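Local coordinates for similar to N-acetyltransferase (Staphylococcus aureus subsp. aureus, PDB 4MBU), which probably transfers an acetyl group from acetyl-coenzyme A to an amine, as a member of the Gcn5-related N-acetyltransferase family, at residues A[120-123]-A[129-132]; A[101-106]-A[134-139]; A[29-34]-A[155-160]. All blocks are in the same frame, centred on the assembly; numbering follows the deposited sequence.

Overall arrangement
Five of the six segments come from the C-terminal half of this GNAT fold, while 29-34 comes from the loop between the first two helices. The contacts are nested along the chain: contact 1 lies inside the loop closed by contact 2, and that inside the loop closed by contact 3. Contact 1 sets helix 127-135 on strand 117-123. Contact 2 packs helix 98-112 against its end, with centres about 10 Å apart. Contact 3 packs loop 29-34 on strand 153-163, the antiparallel neighbour of 117-123; its centre is about 10 Å from contact 1. The centres of contacts 2 and 3 are about 19 Å apart, yet F138 packs on Y160.

Contact 1: residues A[120-123]-A[129-132]; sequences AGID and SIKL. With CD (cadmium ion), chain G.
I122 meets S129 and I130 with the branches of its side chain. The contact joins strand 117-123 to the helix that follows it in the chain, 127-135, in the GNAT fold. I122 CG2 lies 3.9 Å from I130 CG1. CG1 of I122 stands beside the backbone N (chi1 -54°), and the extended chain carries CD1 to the serine. CD1 and CG2 of I122 both touch S129 OG at 3.7 Å, so the serine hydroxyl rests on methyl groups. I130 enters from the next helical position. Its CB does not face the strand, but its end comes nearer, and I130 CD1 approaches the backbone O of D123 at 4.3 Å. Y160 of strand 153-163 also packs on I122 and I130.

D123 OD1 bonds to Y31 OH, and OD2 bonds to S125 N. S129 N bonds to N126 OD1, at the start of the helix.

Of the two segments, the strand binds the metal. G121 O binds a cadmium ion at 2.5 Å. A water also lies 2.5 Å from the cadmium ion and accepts from G121 N at 2.8 Å. One residue thus grips the metal directly and through its water.

Strand 117-123 and helix 127-135 are therefore held together across this contact by apolar touching, while hydrogen bonds to the surrounding chain fix the carboxylate of D123.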
ATOM      1  N   ALA A 120      -7.308   3.927  11.354  1.00 13.94           N
ATOM      2  CA  ALA A 120      -7.423   5.129  10.542  1.00 10.83           C
ATOM      3  C   ALA A 120      -7.985   4.747   9.187  1.00 12.75           C
ATOM      4  O   ALA A 120      -7.452   3.852   8.515  1.00 10.04           O
ATOM      5  CB  ALA A 120      -6.066   5.779  10.350  1.00 11.07           C
ATOM      6  N   GLY A 121      -9.064   5.414   8.792  1.00 12.47           N
ATOM      7  CA  GLY A 121      -9.518   5.337   7.414  1.00 14.31           C
ATOM      8  C   GLY A 121      -8.905   6.506   6.667  1.00 14.91           C
ATOM      9  O   GLY A 121      -9.255   7.639   6.913  1.00 17.48           O
ATOM     10  N   ILE A 122      -7.968   6.253   5.766  1.00 13.63           N
ATOM     11  CA  ILE A 122      -7.284   7.346   5.089  1.00  4.96           C
ATOM     12  C   ILE A 122      -7.511   7.214   3.591  1.00 14.12           C
ATOM     13  O   ILE A 122      -7.301   6.135   3.033  1.00  9.15           O
ATOM     14  CB  ILE A 122      -5.764   7.282   5.350  1.00 10.48           C
ATOM     15  CG1 ILE A 122      -5.452   7.236   6.848  1.00  7.96           C
ATOM     16  CG2 ILE A 122      -5.054   8.455   4.709  1.00  7.97           C
ATOM     17  CD1 ILE A 122      -3.964   7.024   7.134  1.00  8.96           C
ATOM     18  N   ASP A 123      -7.923   8.293   2.928  1.00 11.82           N
ATOM     19  CA  ASP A 123      -8.107   8.235   1.477  1.00 15.35           C
ATOM     20  C   ASP A 123      -6.764   7.865   0.855  1.00 14.03           C
ATOM     21  O   ASP A 123      -5.736   8.373   1.294  1.00  9.40           O
ATOM     22  CB  ASP A 123      -8.575   9.583   0.930  1.00 15.11           C
ATOM     23  CG  ASP A 123      -8.950   9.507  -0.537  1.00 19.14           C
ATOM     24  OD1 ASP A 123     -10.014   8.917  -0.839  1.00 15.25           O
ATOM     25  OD2 ASP A 123      -8.178  10.014  -1.387  1.00 20.72           O
ATOM     26  N   SER A 129      -0.892  12.078   5.269  1.00 11.16           N
ATOM     27  CA  SER A 129      -1.510  11.356   6.381  1.00 11.75           C
ATOM     28  C   SER A 129      -0.951   9.939   6.472  1.00  9.61           C
ATOM     29  O   SER A 129      -0.647   9.439   7.553  1.00 15.36           O
ATOM     30  CB  SER A 129      -3.027  11.323   6.234  1.00 14.40           C
ATOM     31  OG  SER A 129      -3.604  10.652   7.344  1.00 11.75           O
ATOM     32  N   ILE A 130      -0.807   9.294   5.324  1.00 12.44           N
ATOM     33  CA  ILE A 130      -0.237   7.950   5.290  1.00 14.34           C
ATOM     34  C   ILE A 130       1.180   7.943   5.847  1.00  8.66           C
ATOM     35  O   ILE A 130       1.529   7.097   6.676  1.00  6.75           O
ATOM     36  CB  ILE A 130      -0.243   7.384   3.860  1.00  8.74           C
ATOM     37  CG1 ILE A 130      -1.688   7.094   3.418  1.00  9.37           C
ATOM     38  CG2 ILE A 130       0.641   6.137   3.775  1.00  6.91           C
ATOM     39  CD1 ILE A 130      -1.835   6.802   1.912  1.00 13.86           C
ATOM     40  N   LYS A 131       2.000   8.886   5.393  1.00  9.59           N
ATOM     41  CA  LYS A 131       3.365   9.009   5.903  1.00 16.63           C
ATOM     42  C   LYS A 131       3.392   9.242   7.421  1.00 13.47           C
ATOM     43  O   LYS A 131       4.223   8.667   8.146  1.00 12.22           O
ATOM     44  CB  LYS A 131       4.093  10.146   5.179  1.00 18.27           C
ATOM     45  CG  LYS A 131       5.436  10.493   5.789  1.00 30.70           C
ATOM     46  CD  LYS A 131       6.017  11.775   5.192  1.00 40.43           C
ATOM     47  CE  LYS A 131       7.538  11.705   5.158  1.00 42.98           C
ATOM     48  NZ  LYS A 131       7.995  10.510   4.394  1.00 43.05           N
ATOM     49  N   LEU A 132       2.479  10.083   7.901  1.00  9.59           N
ATOM     50  CA  LEU A 132       2.402  10.377   9.341  1.00  6.22           C
ATOM     51  C   LEU A 132       2.041   9.127  10.126  1.00  6.82           C
ATOM     52  O   LEU A 132       2.550   8.873  11.220  1.00 11.78           O
ATOM     53  CB  LEU A 132       1.354  11.461   9.599  1.00  7.88           C
ATOM     54  CG  LEU A 132       1.093  11.739  11.077  1.00 15.67           C
ATOM     55  CD1 LEU A 132       2.305  12.393  11.709  1.00 20.56           C
ATOM     56  CD2 LEU A 132      -0.147  12.592  11.258  1.00 14.55           C
TER
HETATM   57 CD    CD G 205     -10.352   9.199   8.512  0.56 18.96          CD
HETATM   58  O   HOH W   1     -10.412   7.386  10.254  1.00 14.70           O

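Contact 2: residues A[101-106]-A[134-139]; sequences QLLQRL and QKFNFK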
ATOM      1  N   GLN A 101       1.418  15.894  16.619  1.00 18.43           N
ATOM      2  CA  GLN A 101       1.164  16.107  18.047  1.00 22.79           C
ATOM      3  C   GLN A 101      -0.229  15.627  18.464  1.00 19.41           C
ATOM      4  O   GLN A 101      -0.415  15.046  19.558  1.00 18.42           O
ATOM      5  CB  GLN A 101       1.364  17.584  18.416  1.00 22.43           C
ATOM      6  CG  GLN A 101       2.826  18.052  18.346  1.00 23.01           C
ATOM      7  CD  GLN A 101       3.010  19.484  18.839  1.00 28.08           C
ATOM      8  OE1 GLN A 101       2.564  19.850  19.928  1.00 30.65           O
ATOM      9  NE2 GLN A 101       3.653  20.303  18.023  1.00 30.82           N
ATOM     10  N   LEU A 102      -1.206  15.867  17.591  1.00 14.29           N
ATOM     11  CA  LEU A 102      -2.558  15.386  17.849  1.00 13.77           C
ATOM     12  C   LEU A 102      -2.602  13.856  17.879  1.00 13.84           C
ATOM     13  O   LEU A 102      -3.167  13.272  18.795  1.00 15.22           O
ATOM     14  CB  LEU A 102      -3.551  15.965  16.834  1.00 11.62           C
ATOM     15  CG  LEU A 102      -3.880  17.435  17.113  1.00 11.11           C
ATOM     16  CD1 LEU A 102      -4.577  18.067  15.948  1.00  9.39           C
ATOM     17  CD2 LEU A 102      -4.753  17.539  18.344  1.00  9.38           C
ATOM     18  N   LEU A 103      -1.982  13.207  16.896  1.00 14.25           N
ATOM     19  CA  LEU A 103      -1.974  11.748  16.841  1.00 13.55           C
ATOM     20  C   LEU A 103      -1.302  11.175  18.077  1.00  9.86           C
ATOM     21  O   LEU A 103      -1.781  10.209  18.669  1.00 11.16           O
ATOM     22  CB  LEU A 103      -1.256  11.252  15.580  1.00 11.45           C
ATOM     23  CG  LEU A 103      -1.137   9.734  15.480  1.00 11.16           C
ATOM     24  CD1 LEU A 103      -2.495   9.056  15.678  1.00  5.99           C
ATOM     25  CD2 LEU A 103      -0.544   9.347  14.126  1.00 14.57           C
ATOM     26  N   GLN A 104      -0.185  11.774  18.459  1.00 10.06           N
ATOM     27  CA  GLN A 104       0.524  11.353  19.668  1.00 15.14           C
ATOM     28  C   GLN A 104      -0.417  11.391  20.873  1.00 14.94           C
ATOM     29  O   GLN A 104      -0.510  10.422  21.652  1.00 14.91           O
ATOM     30  CB  GLN A 104       1.730  12.271  19.881  1.00 21.66           C
ATOM     31  CG  GLN A 104       2.563  11.964  21.103  1.00 33.47           C
ATOM     32  CD  GLN A 104       3.727  12.928  21.246  1.00 41.70           C
ATOM     33  OE1 GLN A 104       3.632  14.098  20.858  1.00 43.93           O
ATOM     34  NE2 GLN A 104       4.834  12.442  21.797  1.00 43.34           N
ATOM     35  N   ARG A 105      -1.144  12.499  21.010  1.00 14.40           N
ATOM     36  CA  ARG A 105      -2.069  12.640  22.135  1.00 10.34           C
ATOM     37  C   ARG A 105      -3.216  11.618  22.084  1.00 12.79           C
ATOM     38  O   ARG A 105      -3.584  11.020  23.106  1.00 17.07           O
ATOM     39  CB  ARG A 105      -2.596  14.080  22.199  1.00 10.25           C
ATOM     40  CG  ARG A 105      -3.516  14.368  23.375  1.00 18.46           C
ATOM     41  CD  ARG A 105      -2.783  14.268  24.714  1.00 23.95           C
ATOM     42  NE  ARG A 105      -3.691  14.501  25.837  1.00 27.84           N
ATOM     43  CZ  ARG A 105      -4.428  13.551  26.413  1.00 32.56           C
ATOM     44  NH1 ARG A 105      -4.367  12.296  25.976  1.00 30.57           N
ATOM     45  NH2 ARG A 105      -5.234  13.857  27.427  1.00 35.92           N
ATOM     46  N   LEU A 106      -3.753  11.396  20.886  1.00 10.93           N
ATOM     47  CA  LEU A 106      -4.776  10.366  20.675  1.00 14.86           C
ATOM     48  C   LEU A 106      -4.283   9.004  21.122  1.00 13.09           C
ATOM     49  O   LEU A 106      -4.996   8.282  21.819  1.00 16.17           O
ATOM     50  CB  LEU A 106      -5.186  10.276  19.198  1.00 12.00           C
ATOM     51  CG  LEU A 106      -6.039  11.409  18.630  1.00 12.41           C
ATOM     52  CD1 LEU A 106      -6.219  11.229  17.105  1.00 12.90           C
ATOM     53  CD2 LEU A 106      -7.390  11.473  19.340  1.00  7.94           C
ATOM     54  N   GLN A 134       2.461   5.900   9.159  1.00 11.03           N
ATOM     55  CA  GLN A 134       3.598   4.994   9.093  1.00 11.30           C
ATOM     56  C   GLN A 134       4.646   5.394  10.124  1.00 13.09           C
ATOM     57  O   GLN A 134       5.243   4.530  10.764  1.00 14.38           O
ATOM     58  CB  GLN A 134       4.212   5.004   7.688  1.00  8.35           C
ATOM     59  CG  GLN A 134       3.335   4.362   6.613  1.00  9.91           C
ATOM     60  CD  GLN A 134       4.020   4.358   5.258  1.00 19.19           C
ATOM     61  OE1 GLN A 134       4.524   5.389   4.812  1.00 21.59           O
ATOM     62  NE2 GLN A 134       4.051   3.197   4.602  1.00 17.45           N
ATOM     63  N   LYS A 135       4.871   6.702  10.279  1.00 12.57           N
ATOM     64  CA  LYS A 135       5.831   7.187  11.278  1.00 15.94           C
ATOM     65  C   LYS A 135       5.498   6.686  12.683  1.00 18.14           C
ATOM     66  O   LYS A 135       6.396   6.362  13.454  1.00 19.15           O
ATOM     67  CB  LYS A 135       5.917   8.722  11.274  1.00 19.12           C
ATOM     68  CG  LYS A 135       7.039   9.279  12.161  1.00 27.82           C
ATOM     69  CD  LYS A 135       7.094  10.819  12.165  1.00 35.52           C
ATOM     70  CE  LYS A 135       6.092  11.421  13.150  1.00 39.23           C
ATOM     71  NZ  LYS A 135       6.305  12.882  13.428  1.00 40.41           N
ATOM     72  N   PHE A 136       4.207   6.605  13.008  1.00 14.89           N
ATOM     73  CA  PHE A 136       3.777   6.125  14.323  1.00 11.91           C
ATOM     74  C   PHE A 136       3.523   4.617  14.328  1.00 11.87           C
ATOM     75  O   PHE A 136       2.834   4.101  15.210  1.00 12.67           O
ATOM     76  CB  PHE A 136       2.522   6.878  14.779  1.00 12.00           C
ATOM     77  CG  PHE A 136       2.810   8.257  15.311  1.00 18.76           C
ATOM     78  CD1 PHE A 136       2.974   8.466  16.670  1.00 22.99           C
ATOM     79  CD2 PHE A 136       2.946   9.335  14.451  1.00 17.60           C
ATOM     80  CE1 PHE A 136       3.253   9.728  17.162  1.00 24.17           C
ATOM     81  CE2 PHE A 136       3.222  10.595  14.940  1.00 20.54           C
ATOM     82  CZ  PHE A 136       3.374  10.792  16.296  1.00 20.19           C
ATOM     83  N   ASN A 137       4.065   3.926  13.327  1.00 10.10           N
ATOM     84  CA  ASN A 137       4.016   2.466  13.265  1.00 10.77           C
ATOM     85  C   ASN A 137       2.621   1.847  13.058  1.00 13.25           C
ATOM     86  O   ASN A 137       2.359   0.717  13.489  1.00 13.74           O
ATOM     87  CB  ASN A 137       4.729   1.871  14.484  1.00 15.85           C
ATOM     88  CG  ASN A 137       6.177   2.335  14.586  1.00 30.40           C
ATOM     89  OD1 ASN A 137       6.923   2.304  13.597  1.00 36.94           O
ATOM     90  ND2 ASN A 137       6.575   2.787  15.778  1.00 27.25           N
ATOM     91  N   PHE A 138       1.730   2.590  12.403  1.00 10.80           N
ATOM     92  CA  PHE A 138       0.504   1.997  11.872  1.00 14.29           C
ATOM     93  C   PHE A 138       0.900   1.107  10.697  1.00 11.89           C
ATOM     94  O   PHE A 138       1.820   1.455   9.953  1.00 11.94           O
ATOM     95  CB  PHE A 138      -0.450   3.088  11.381  1.00  9.18           C
ATOM     96  CG  PHE A 138      -1.225   3.764  12.477  1.00  7.93           C
ATOM     97  CD1 PHE A 138      -0.585   4.583  13.403  1.00  6.96           C
ATOM     98  CD2 PHE A 138      -2.607   3.612  12.563  1.00  8.55           C
ATOM     99  CE1 PHE A 138      -1.309   5.217  14.401  1.00  8.71           C
ATOM    100  CE2 PHE A 138      -3.335   4.246  13.558  1.00  9.42           C
ATOM    101  CZ  PHE A 138      -2.688   5.045  14.481  1.00  8.43           C
ATOM    102  N   LYS A 139       0.236  -0.040  10.546  1.00 10.73           N
ATOM    103  CA  LYS A 139       0.443  -0.921   9.387  1.00 12.33           C
ATOM    104  C   LYS A 139      -0.714  -0.800   8.400  1.00 10.01           C
ATOM    105  O   LYS A 139      -1.888  -0.805   8.795  1.00  7.54           O
ATOM    106  CB  LYS A 139       0.503  -2.392   9.832  1.00 17.57           C
ATOM    107  CG  LYS A 139       1.411  -2.664  11.016  1.00 24.82           C
ATOM    108  CD  LYS A 139       2.831  -2.320  10.673  1.00 30.41           C
ATOM    109  CE  LYS A 139       3.793  -2.834  11.729  1.00 36.34           C
ATOM    110  NZ  LYS A 139       5.172  -2.368  11.401  1.00 40.41           N
TER
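L103 of helix 98-112 lies against F136, just past the end of helix 127-135, and so joins the two helices. The main interaction is CH-pi. L103 CG stands over the centre of one face of the F136 ring, 4.2 Å from the centroid and 12° off the normal. With CG anti to the backbone N (chi1 177°), L103 reaches out from its helix, and the leucine and the phenylalanine run antiparallel past each other.

The methyl groups make the apolar contacts. L103 CD2 comes to 3.5 Å from F136 CD2, near the CB side of the ring. The other branch, L103 CD1, is 4.2 Å from F138 CZ. The two methyls of one leucine therefore serve two different phenylalanines. Q104 adds its aliphatic root: CB lies 4.0 Å from F136 CE1, while the extended chain carries the amide away.

Backbone bonds shape the turn. N137, with positive phi, is the C-prime residue of a Schellman motif. N137 N bonds to Q134 O at 2.9 Å, and F138 N bonds to H133 O. Past the turn, F138 also points its CB toward helix 98-112, and its ring meets L103 obliquely. F138 also meets the rings of H133 and H85, and L103 reaches H85 and I87 of strand 82-89.

The contact is thus apolar throughout. Its cohesion comes from dispersion and CH-pi attraction, and the Schellman turn places the backbone from which both rings extend.

Contact 3: residues A[29-34]-A[155-160]; sequences AVYTYK and LDLAFY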
ATOM      1  N   ALA A  29     -10.858  14.342   2.524  1.00 18.62           N
ATOM      2  CA  ALA A  29     -10.588  13.969   3.906  1.00 17.63           C
ATOM      3  C   ALA A  29     -11.887  13.627   4.652  1.00 20.57           C
ATOM      4  O   ALA A  29     -11.869  12.919   5.659  1.00 20.48           O
ATOM      5  CB  ALA A  29      -9.841  15.088   4.620  1.00 17.68           C
ATOM      6  N   VAL A  30     -13.006  14.147   4.150  1.00 15.18           N
ATOM      7  CA  VAL A  30     -14.330  13.830   4.678  1.00 16.40           C
ATOM      8  C   VAL A  30     -15.194  13.372   3.507  1.00 15.93           C
ATOM      9  O   VAL A  30     -15.384  14.130   2.547  1.00 12.76           O
ATOM     10  CB  VAL A  30     -14.995  15.068   5.316  1.00 19.57           C
ATOM     11  CG1 VAL A  30     -16.267  14.665   6.053  1.00 22.20           C
ATOM     12  CG2 VAL A  30     -14.042  15.763   6.282  1.00 15.64           C
ATOM     13  N   TYR A  31     -15.697  12.136   3.565  1.00 13.74           N
ATOM     14  CA  TYR A  31     -16.564  11.621   2.503  1.00 13.65           C
ATOM     15  C   TYR A  31     -17.981  12.217   2.637  1.00 15.36           C
ATOM     16  O   TYR A  31     -18.981  11.496   2.730  1.00 18.51           O
ATOM     17  CB  TYR A  31     -16.607  10.082   2.501  1.00  9.52           C
ATOM     18  CG  TYR A  31     -15.385   9.375   1.904  1.00  8.98           C
ATOM     19  CD1 TYR A  31     -14.144  10.001   1.846  1.00 12.35           C
ATOM     20  CD2 TYR A  31     -15.486   8.080   1.389  1.00 11.15           C
ATOM     21  CE1 TYR A  31     -13.031   9.353   1.305  1.00 10.01           C
ATOM     22  CE2 TYR A  31     -14.367   7.417   0.849  1.00 10.67           C
ATOM     23  CZ  TYR A  31     -13.148   8.070   0.815  1.00 13.37           C
ATOM     24  OH  TYR A  31     -12.026   7.451   0.286  1.00 14.71           O
ATOM     25  N   THR A  32     -18.050  13.546   2.643  1.00 16.67           N
ATOM     26  CA  THR A  32     -19.308  14.277   2.796  1.00 12.53           C
ATOM     27  C   THR A  32     -19.348  15.328   1.693  1.00 18.68           C
ATOM     28  O   THR A  32     -18.301  15.770   1.219  1.00 22.06           O
ATOM     29  CB  THR A  32     -19.384  14.944   4.181  1.00 11.46           C
ATOM     30  OG1 THR A  32     -19.376  13.932   5.195  1.00 15.40           O
ATOM     31  CG2 THR A  32     -20.665  15.777   4.343  1.00 13.87           C
ATOM     32  N   TYR A  33     -20.540  15.720   1.259  1.00 18.77           N
ATOM     33  CA  TYR A  33     -20.639  16.713   0.200  1.00 18.36           C
ATOM     34  C   TYR A  33     -20.981  18.105   0.728  1.00 22.26           C
ATOM     35  O   TYR A  33     -20.368  19.087   0.310  1.00 18.57           O
ATOM     36  CB  TYR A  33     -21.669  16.282  -0.848  1.00 20.95           C
ATOM     37  CG  TYR A  33     -21.414  14.925  -1.469  1.00 22.77           C
ATOM     38  CD1 TYR A  33     -20.326  14.710  -2.304  1.00 19.27           C
ATOM     39  CD2 TYR A  33     -22.281  13.863  -1.236  1.00 26.66           C
ATOM     40  CE1 TYR A  33     -20.100  13.452  -2.889  1.00 16.78           C
ATOM     41  CE2 TYR A  33     -22.063  12.614  -1.806  1.00 22.36           C
ATOM     42  CZ  TYR A  33     -20.970  12.417  -2.631  1.00 18.90           C
ATOM     43  OH  TYR A  33     -20.764  11.177  -3.209  1.00 16.71           O
ATOM     44  N   LYS A  34     -21.957  18.173   1.637  1.00 20.99           N
ATOM     45  CA  LYS A  34     -22.503  19.441   2.130  1.00 23.07           C
ATOM     46  C   LYS A  34     -21.835  19.902   3.421  1.00 22.51           C
ATOM     47  O   LYS A  34     -21.569  19.085   4.309  1.00 20.68           O
ATOM     48  CB  LYS A  34     -24.005  19.301   2.399  1.00 27.90           C
ATOM     49  CG  LYS A  34     -24.877  19.144   1.157  1.00 34.72           C
ATOM     50  CD  LYS A  34     -26.322  18.831   1.556  1.00 43.46           C
ATOM     51  CE  LYS A  34     -27.209  18.507   0.349  1.00 48.21           C
ATOM     52  NZ  LYS A  34     -27.615  19.713  -0.437  1.00 48.80           N
ATOM     53  N   LEU A 155     -13.163   6.868  -5.294  1.00 10.73           N
ATOM     54  CA  LEU A 155     -12.237   7.029  -4.175  1.00 11.72           C
ATOM     55  C   LEU A 155     -11.963   5.674  -3.533  1.00 14.24           C
ATOM     56  O   LEU A 155     -12.885   4.844  -3.368  1.00 11.49           O
ATOM     57  CB  LEU A 155     -12.824   7.952  -3.102  1.00 11.26           C
ATOM     58  CG  LEU A 155     -13.406   9.305  -3.494  1.00 11.06           C
ATOM     59  CD1 LEU A 155     -14.002  10.007  -2.266  1.00  8.42           C
ATOM     60  CD2 LEU A 155     -12.326  10.176  -4.123  1.00  8.59           C
ATOM     61  N   ASP A 156     -10.698   5.484  -3.161  1.00  9.66           N
ATOM     62  CA  ASP A 156     -10.236   4.276  -2.493  1.00  8.80           C
ATOM     63  C   ASP A 156      -9.938   4.610  -1.042  1.00  6.94           C
ATOM     64  O   ASP A 156      -9.271   5.604  -0.751  1.00  4.33           O
ATOM     65  CB  ASP A 156      -8.954   3.741  -3.158  1.00 13.92           C
ATOM     66  CG  ASP A 156      -9.141   3.406  -4.642  1.00 17.75           C
ATOM     67  OD1 ASP A 156     -10.290   3.286  -5.116  1.00 15.89           O
ATOM     68  OD2 ASP A 156      -8.122   3.249  -5.337  1.00 22.15           O
ATOM     69  N   LEU A 157     -10.419   3.775  -0.129  1.00  6.84           N
ATOM     70  CA  LEU A 157     -10.188   3.997   1.284  1.00 10.61           C
ATOM     71  C   LEU A 157      -9.185   2.984   1.814  1.00 13.06           C
ATOM     72  O   LEU A 157      -9.410   1.779   1.745  1.00 11.05           O
ATOM     73  CB  LEU A 157     -11.504   3.888   2.063  1.00 13.89           C
ATOM     74  CG  LEU A 157     -11.388   4.179   3.563  1.00 13.40           C
ATOM     75  CD1 LEU A 157     -11.085   5.657   3.774  1.00 13.16           C
ATOM     76  CD2 LEU A 157     -12.658   3.778   4.310  1.00 13.15           C
ATOM     77  N   ALA A 158      -8.071   3.479   2.337  1.00  8.41           N
ATOM     78  CA  ALA A 158      -7.061   2.616   2.933  1.00 12.69           C
ATOM     79  C   ALA A 158      -7.249   2.542   4.447  1.00 15.55           C
ATOM     80  O   ALA A 158      -7.578   3.529   5.093  1.00 19.78           O
ATOM     81  CB  ALA A 158      -5.677   3.114   2.595  1.00 11.75           C
ATOM     82  N   PHE A 159      -7.062   1.361   5.013  1.00 10.94           N
ATOM     83  CA  PHE A 159      -7.140   1.213   6.458  1.00  8.91           C
ATOM     84  C   PHE A 159      -5.734   1.046   7.009  1.00  8.59           C
ATOM     85  O   PHE A 159      -4.966   0.212   6.526  1.00 11.31           O
ATOM     86  CB  PHE A 159      -7.968  -0.015   6.822  1.00 13.23           C
ATOM     87  CG  PHE A 159      -9.450   0.202   6.752  1.00 15.82           C
ATOM     88  CD1 PHE A 159     -10.260  -0.728   6.130  1.00 19.49           C
ATOM     89  CD2 PHE A 159     -10.038   1.305   7.339  1.00 16.25           C
ATOM     90  CE1 PHE A 159     -11.626  -0.552   6.071  1.00 21.54           C
ATOM     91  CE2 PHE A 159     -11.414   1.489   7.277  1.00 15.94           C
ATOM     92  CZ  PHE A 159     -12.203   0.557   6.647  1.00 17.34           C
ATOM     93  N   TYR A 160      -5.399   1.843   8.015  1.00  7.08           N
ATOM     94  CA  TYR A 160      -4.135   1.689   8.722  1.00  6.03           C
ATOM     95  C   TYR A 160      -4.445   1.347  10.159  1.00 10.96           C
ATOM     96  O   TYR A 160      -5.414   1.852  10.729  1.00  9.07           O
ATOM     97  CB  TYR A 160      -3.279   2.958   8.616  1.00  6.42           C
ATOM     98  CG  TYR A 160      -2.626   3.087   7.257  1.00  9.54           C
ATOM     99  CD1 TYR A 160      -1.278   2.776   7.072  1.00  9.69           C
ATOM    100  CD2 TYR A 160      -3.364   3.485   6.155  1.00  7.28           C
ATOM    101  CE1 TYR A 160      -0.697   2.871   5.824  1.00  9.92           C
ATOM    102  CE2 TYR A 160      -2.788   3.589   4.907  1.00  9.13           C
ATOM    103  CZ  TYR A 160      -1.457   3.275   4.751  1.00  8.41           C
ATOM    104  OH  TYR A 160      -0.878   3.376   3.507  1.00 13.72           O
TER
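Y31 holds its CG beside the backbone N (chi1 -77°), which carries the ring from the loop toward strand 153-163. L155 has the same kind of first torsion (chi1 -50°), and its extended chain puts CD1 over the tyrosine. The tyrosine reaches out from the loop and the leucine from the strand, each toward the other.

L155 CD1 covers one face of the Y31 ring. It lies 3.9 Å from the centroid and 17° off the normal, displaced toward the rim. Its closest ring atom is Y31 CZ, at 3.7 Å. This is a CH-pi contact. L157, two residues further along the strand, adds a second methyl group: L157 CD1 is 4.3 Å from Y31 CZ and meets the ring obliquely.

The hydroxyl end reaches the strand itself. Y31 OH is 3.5 Å from L155 CB and 4.0 Å from L157 CB. The backbone O of D156 is also near, but the angle is poor and the pair is not bonded. The polar partner of Y31 OH is instead OD1 of D123, on the neighbouring strand 117-123. L155 thus covers the ring, and L157 lies by the hydroxyl end, where D123 OD1 makes the hydrogen bond.

On the loop side, Y31 is the centre of an inverse gamma turn, closed by a weak bond of 2.7 Å from T32 N to V30 O. V30 packs on helix 13-26. Y79 of the third subunit meets the Y31 ring, and it packs on L157 as well, so the contact lies at a subunit interface.

A loop linking the first two helices, here 13-26 and 38-50, and folded against the central sheet is a feature of the GNAT fold. Here it packs on strand 153-163 through one buried tyrosine. In relatives this loop commonly borders the acceptor-substrate site, and it may do so here.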